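Local coordinates for protein ethanolamine kinase Pv091845 (Plasmodium vivax, PDB 2QG7) that probably phosphorylates ethanolamine, the first step in making phosphatidylethanolamine from it, at residues D296-G307 / G344-C356. Residues are numbered along the deposited sequence; the frame is centred on the assembly and turned at random.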
loop_
_atom_site.group_PDB
_atom_site.type_symbol
_atom_site.label_atom_id
_atom_site.label_comp_id
_atom_site.label_asym_id
_atom_site.label_seq_id
_atom_site.Cartn_x
_atom_site.Cartn_y
_atom_site.Cartn_z
ATOM N N ASP D 296 -4.029 -5.509 -20.709
ATOM C CA ASP D 296 -3.844 -6.095 -19.393
ATOM C C ASP D 296 -2.598 -6.972 -19.375
ATOM O O ASP D 296 -2.590 -8.145 -18.983
ATOM C CB ASP D 296 -5.097 -6.866 -18.950
ATOM C CG ASP D 296 -5.109 -7.125 -17.467
ATOM O OD1 ASP D 296 -4.417 -6.381 -16.698
ATOM O OD2 ASP D 296 -5.780 -8.099 -17.062
ATOM N N LEU D 297 -1.508 -6.386 -19.822
ATOM C CA LEU D 297 -0.313 -7.175 -20.044
ATOM C C LEU D 297 0.530 -7.256 -18.786
ATOM O O LEU D 297 1.690 -6.858 -18.763
ATOM C CB LEU D 297 0.446 -6.640 -21.242
ATOM C CG LEU D 297 1.221 -7.649 -22.114
ATOM C CD1 LEU D 297 0.338 -8.718 -22.806
ATOM C CD2 LEU D 297 2.074 -6.876 -23.142
ATOM N N LEU D 298 -0.085 -7.776 -17.729
ATOM C CA LEU D 298 0.634 -8.139 -16.499
ATOM C C LEU D 298 1.354 -9.463 -16.674
ATOM O O LEU D 298 1.041 -10.220 -17.571
ATOM C CB LEU D 298 -0.298 -8.163 -15.266
ATOM C CG LEU D 298 -1.783 -8.547 -15.340
ATOM C CD1 LEU D 298 -1.976 -10.041 -15.284
ATOM C CD2 LEU D 298 -2.542 -7.908 -14.202
ATOM N N SER D 299 2.321 -9.728 -15.802
ATOM C CA SER D 299 3.245 -10.853 -15.970
ATOM C C SER D 299 2.594 -12.216 -15.957
ATOM O O SER D 299 3.056 -13.121 -16.616
ATOM C CB SER D 299 4.370 -10.818 -14.933
ATOM O OG SER D 299 3.818 -10.863 -13.625
ATOM N N SER D 300 1.514 -12.350 -15.205
ATOM C CA SER D 300 0.732 -13.585 -15.129
ATOM C C SER D 300 -0.126 -13.821 -16.366
ATOM O O SER D 300 -0.624 -14.908 -16.557
ATOM C CB SER D 300 -0.124 -13.600 -13.843
ATOM O OG SER D 300 -1.194 -12.675 -13.935
ATOM N N ASN D 301 -0.278 -12.795 -17.209
ATOM C CA ASN D 301 -0.869 -12.916 -18.551
ATOM C C ASN D 301 0.103 -13.261 -19.693
ATOM O O ASN D 301 -0.290 -13.321 -20.848
ATOM C CB ASN D 301 -1.675 -11.662 -18.867
ATOM C CG ASN D 301 -3.063 -11.718 -18.259
ATOM O OD1 ASN D 301 -3.461 -12.776 -17.822
ATOM N ND2 ASN D 301 -3.782 -10.596 -18.214
ATOM N N ILE D 302 1.368 -13.506 -19.343
ATOM C CA ILE D 302 2.418 -13.836 -20.294
ATOM C C ILE D 302 2.978 -15.206 -19.941
ATOM O O ILE D 302 3.478 -15.409 -18.868
ATOM C CB ILE D 302 3.530 -12.759 -20.312
ATOM C CG1 ILE D 302 2.945 -11.377 -20.564
ATOM C CG2 ILE D 302 4.589 -13.064 -21.371
ATOM C CD1 ILE D 302 3.880 -10.254 -20.204
ATOM N N ILE D 303 2.870 -16.139 -20.879
ATOM C CA ILE D 303 3.164 -17.566 -20.662
ATOM C C ILE D 303 4.419 -17.939 -21.439
ATOM O O ILE D 303 4.543 -17.620 -22.625
ATOM C CB ILE D 303 1.943 -18.453 -21.147
ATOM C CG1 ILE D 303 0.601 -17.920 -20.581
ATOM C CG2 ILE D 303 2.171 -19.958 -20.894
ATOM C CD1 ILE D 303 0.416 -18.060 -19.032
ATOM N N ASN D 304 5.365 -18.576 -20.761
ATOM C CA ASN D 304 6.540 -19.101 -21.427
ATOM C C ASN D 304 6.366 -20.590 -21.657
ATOM O O ASN D 304 6.395 -21.361 -20.704
ATOM C CB ASN D 304 7.798 -18.875 -20.583
ATOM C CG ASN D 304 9.044 -19.357 -21.274
ATOM O OD1 ASN D 304 9.069 -19.486 -22.490
ATOM N ND2 ASN D 304 10.075 -19.613 -20.519
ATOM N N THR D 305 6.175 -20.993 -22.912
ATOM C CA THR D 305 6.052 -22.416 -23.248
ATOM C C THR D 305 7.369 -22.900 -23.814
ATOM O O THR D 305 7.671 -22.649 -24.981
ATOM C CB THR D 305 4.931 -22.691 -24.245
ATOM O OG1 THR D 305 3.706 -22.077 -23.787
ATOM C CG2 THR D 305 4.735 -24.219 -24.404
ATOM N N VAL D 306 8.150 -23.579 -22.973
ATOM C CA VAL D 306 9.515 -23.977 -23.320
ATOM C C VAL D 306 9.490 -25.195 -24.269
ATOM O O VAL D 306 8.916 -26.246 -23.938
ATOM C CB VAL D 306 10.388 -24.243 -22.053
ATOM C CG1 VAL D 306 11.822 -24.647 -22.448
ATOM C CG2 VAL D 306 10.437 -23.015 -21.165
ATOM N N GLY D 307 10.092 -25.026 -25.451
ATOM C CA GLY D 307 10.091 -26.041 -26.493
ATOM C C GLY D 307 9.968 -25.425 -27.881
ATOM O O GLY D 307 9.435 -26.054 -28.807
ATOM N N GLY D 344 14.740 -23.626 -25.277
ATOM C CA GLY D 344 14.305 -22.435 -26.032
ATOM C C GLY D 344 12.965 -21.900 -25.536
ATOM O O GLY D 344 11.948 -22.624 -25.522
ATOM N N ASP D 345 12.967 -20.627 -25.134
ATOM C CA ASP D 345 11.774 -19.947 -24.624
ATOM C C ASP D 345 10.860 -19.495 -25.746
ATOM O O ASP D 345 11.323 -19.002 -26.783
ATOM C CB ASP D 345 12.175 -18.730 -23.810
ATOM C CG ASP D 345 13.139 -19.067 -22.706
ATOM O OD1 ASP D 345 12.723 -19.680 -21.701
ATOM O OD2 ASP D 345 14.330 -18.710 -22.842
ATOM N N SER D 346 9.563 -19.652 -25.539
ATOM C CA SER D 346 8.597 -19.156 -26.499
ATOM C C SER D 346 7.472 -18.444 -25.734
ATOM O O SER D 346 6.862 -19.041 -24.856
ATOM C CB SER D 346 8.043 -20.313 -27.351
ATOM O OG SER D 346 7.010 -19.856 -28.224
ATOM N N ILE D 347 7.199 -17.192 -26.103
ATOM C CA ILE D 347 6.274 -16.336 -25.394
ATOM C C ILE D 347 4.944 -16.153 -26.115
ATOM O O ILE D 347 4.917 -15.863 -27.294
ATOM C CB ILE D 347 6.936 -14.924 -25.101
ATOM C CG1 ILE D 347 8.011 -15.033 -23.985
ATOM C CG2 ILE D 347 5.877 -13.797 -24.873
ATOM C CD1 ILE D 347 7.516 -15.542 -22.623
ATOM N N SER D 348 3.836 -16.315 -25.385
ATOM C CA SER D 348 2.519 -15.952 -25.883
ATOM C C SER D 348 1.672 -15.290 -24.787
ATOM O O SER D 348 1.961 -15.423 -23.612
ATOM C CB SER D 348 1.809 -17.165 -26.470
ATOM O OG SER D 348 1.668 -18.167 -25.501
ATOM N N PHE D 349 0.642 -14.558 -25.198
ATOM C CA PHE D 349 -0.240 -13.874 -24.282
ATOM C C PHE D 349 -1.568 -14.610 -24.116
ATOM O O PHE D 349 -2.043 -15.270 -25.033
ATOM C CB PHE D 349 -0.491 -12.424 -24.748
ATOM C CG PHE D 349 0.774 -11.648 -25.021
ATOM C CD1 PHE D 349 1.920 -11.851 -24.260
ATOM C CD2 PHE D 349 0.821 -10.693 -26.040
ATOM C CE1 PHE D 349 3.086 -11.141 -24.538
ATOM C CE2 PHE D 349 1.972 -9.987 -26.270
ATOM C CZ PHE D 349 3.088 -10.218 -25.535
ATOM N N ILE D 350 -2.161 -14.456 -22.936
ATOM C CA ILE D 350 -3.480 -15.021 -22.580
ATOM C C ILE D 350 -4.343 -13.922 -21.988
ATOM O O ILE D 350 -3.875 -12.825 -21.703
ATOM C CB ILE D 350 -3.394 -16.246 -21.537
ATOM C CG1 ILE D 350 -2.659 -15.851 -20.237
ATOM C CG2 ILE D 350 -2.784 -17.512 -22.158
ATOM C CD1 ILE D 350 -3.038 -16.690 -19.032
ATOM N N ASP D 351 -5.611 -14.227 -21.812
ATOM C CA ASP D 351 -6.586 -13.358 -21.176
ATOM C C ASP D 351 -6.803 -12.011 -21.869
ATOM O O ASP D 351 -6.344 -10.949 -21.418
ATOM C CB ASP D 351 -6.295 -13.237 -19.678
ATOM C CG ASP D 351 -7.569 -13.113 -18.848
ATOM O OD1 ASP D 351 -8.677 -12.788 -19.410
ATOM O OD2 ASP D 351 -7.450 -13.319 -17.606
ATOM N N PHE D 352 -7.547 -12.065 -22.964
ATOM C CA PHE D 352 -7.799 -10.901 -23.818
ATOM C C PHE D 352 -9.157 -10.290 -23.536
ATOM O O PHE D 352 -9.827 -9.815 -24.459
ATOM C CB PHE D 352 -7.740 -11.335 -25.291
ATOM C CG PHE D 352 -6.408 -11.913 -25.694
ATOM C CD1 PHE D 352 -6.175 -13.282 -25.611
ATOM C CD2 PHE D 352 -5.392 -11.086 -26.142
ATOM C CE1 PHE D 352 -4.923 -13.815 -25.969
ATOM C CE2 PHE D 352 -4.165 -11.594 -26.496
ATOM C CZ PHE D 352 -3.927 -12.966 -26.402
ATOM N N GLU D 353 -9.564 -10.315 -22.263
ATOM C CA GLU D 353 -10.860 -9.743 -21.856
ATOM C C GLU D 353 -10.922 -8.224 -21.929
ATOM O O GLU D 353 -12.006 -7.669 -21.992
ATOM C CB GLU D 353 -11.316 -10.238 -20.480
ATOM C CG GLU D 353 -10.354 -10.018 -19.315
ATOM C CD GLU D 353 -10.834 -10.737 -18.007
ATOM O OE1 GLU D 353 -10.341 -10.413 -16.860
ATOM O OE2 GLU D 353 -11.714 -11.645 -18.141
ATOM N N TYR D 354 -9.760 -7.560 -21.926
ATOM C CA TYR D 354 -9.725 -6.103 -22.040
ATOM C C TYR D 354 -9.316 -5.623 -23.411
ATOM O O TYR D 354 -9.350 -4.428 -23.668
ATOM C CB TYR D 354 -8.863 -5.470 -20.949
ATOM C CG TYR D 354 -9.346 -5.813 -19.566
ATOM C CD1 TYR D 354 -8.755 -6.845 -18.840
ATOM C CD2 TYR D 354 -10.415 -5.130 -18.995
ATOM C CE1 TYR D 354 -9.200 -7.168 -17.584
ATOM C CE2 TYR D 354 -10.871 -5.454 -17.744
ATOM C CZ TYR D 354 -10.260 -6.464 -17.047
ATOM O OH TYR D 354 -10.724 -6.790 -15.795
ATOM N N SER D 355 -8.957 -6.560 -24.284
ATOM C CA SER D 355 -8.465 -6.263 -25.634
ATOM C C SER D 355 -9.425 -5.488 -26.494
ATOM O O SER D 355 -10.590 -5.867 -26.674
ATOM C CB SER D 355 -8.042 -7.532 -26.341
ATOM O OG SER D 355 -6.959 -8.097 -25.638
ATOM N N CYS D 356 -8.920 -4.375 -27.002
ATOM C CA CYS D 356 -9.679 -3.517 -27.894
ATOM C C CYS D 356 -8.719 -2.540 -28.522
ATOM O O CYS D 356 -7.517 -2.547 -28.208
ATOM C CB CYS D 356 -10.802 -2.785 -27.158
ATOM S SG CYS D 356 -10.245 -1.876 -25.700
#
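Leu297 CD1 sits squarely over one face of the Phe349 ring, 3.7 Å from its centroid, in a CH-pi contact, while Ile302 brings CG2 to the ring's edge. Strands 302-304 and 347-349 pair antiparallel as arms of a long hairpin of the kinase fold, its connection not modelled, with 302-304 in the middle of a three-stranded sheet. The loop entering strand 302-304 and the turn at Asp351-Phe352-Glu353 probably correspond to the catalytic loop and DFG motif of protein kinases. On the sheet face carrying Ile302, Ile347 and Phe349, Ile302 CG2 also meets Ile347 CG2 at 3.8 Å, and helix 196-210 packs against Phe349 and Ile347. On the opposite face of the sheet Ile303 and Ile350 cross nearly at a right angle, CD1 to CD1 at 3.7 Å. Ile303 and Ser348 exchange two backbone hydrogen bonds; just beyond the strands, Ile350 N donates to Asn301 O.

Toward the presumed active site, Asn301 ND2 donates a nearly straight bond to Asp296 O (2.8 Å, 170° at the hydrogen). This ties its amide to the start of the loop, with OD1 set against Asp351 CB at 3.4 Å. Asp296 OD2 comes 3.6 Å from Tyr354 CE1, carboxylate and ring planes nearly perpendicular.

At the far end, Asn304 extends CG anti to the backbone N (chi1 -178°), carrying its amide across to the loop residues just before strand 347-349. There OD1 accepts a weak bond from Ser346 N, and ND2, also bonded to Tyr186 OH, donates a hydrogen bond to Asp345 OD1 (2.9 Å) from its anti side, tilted out of the carboxylate plane.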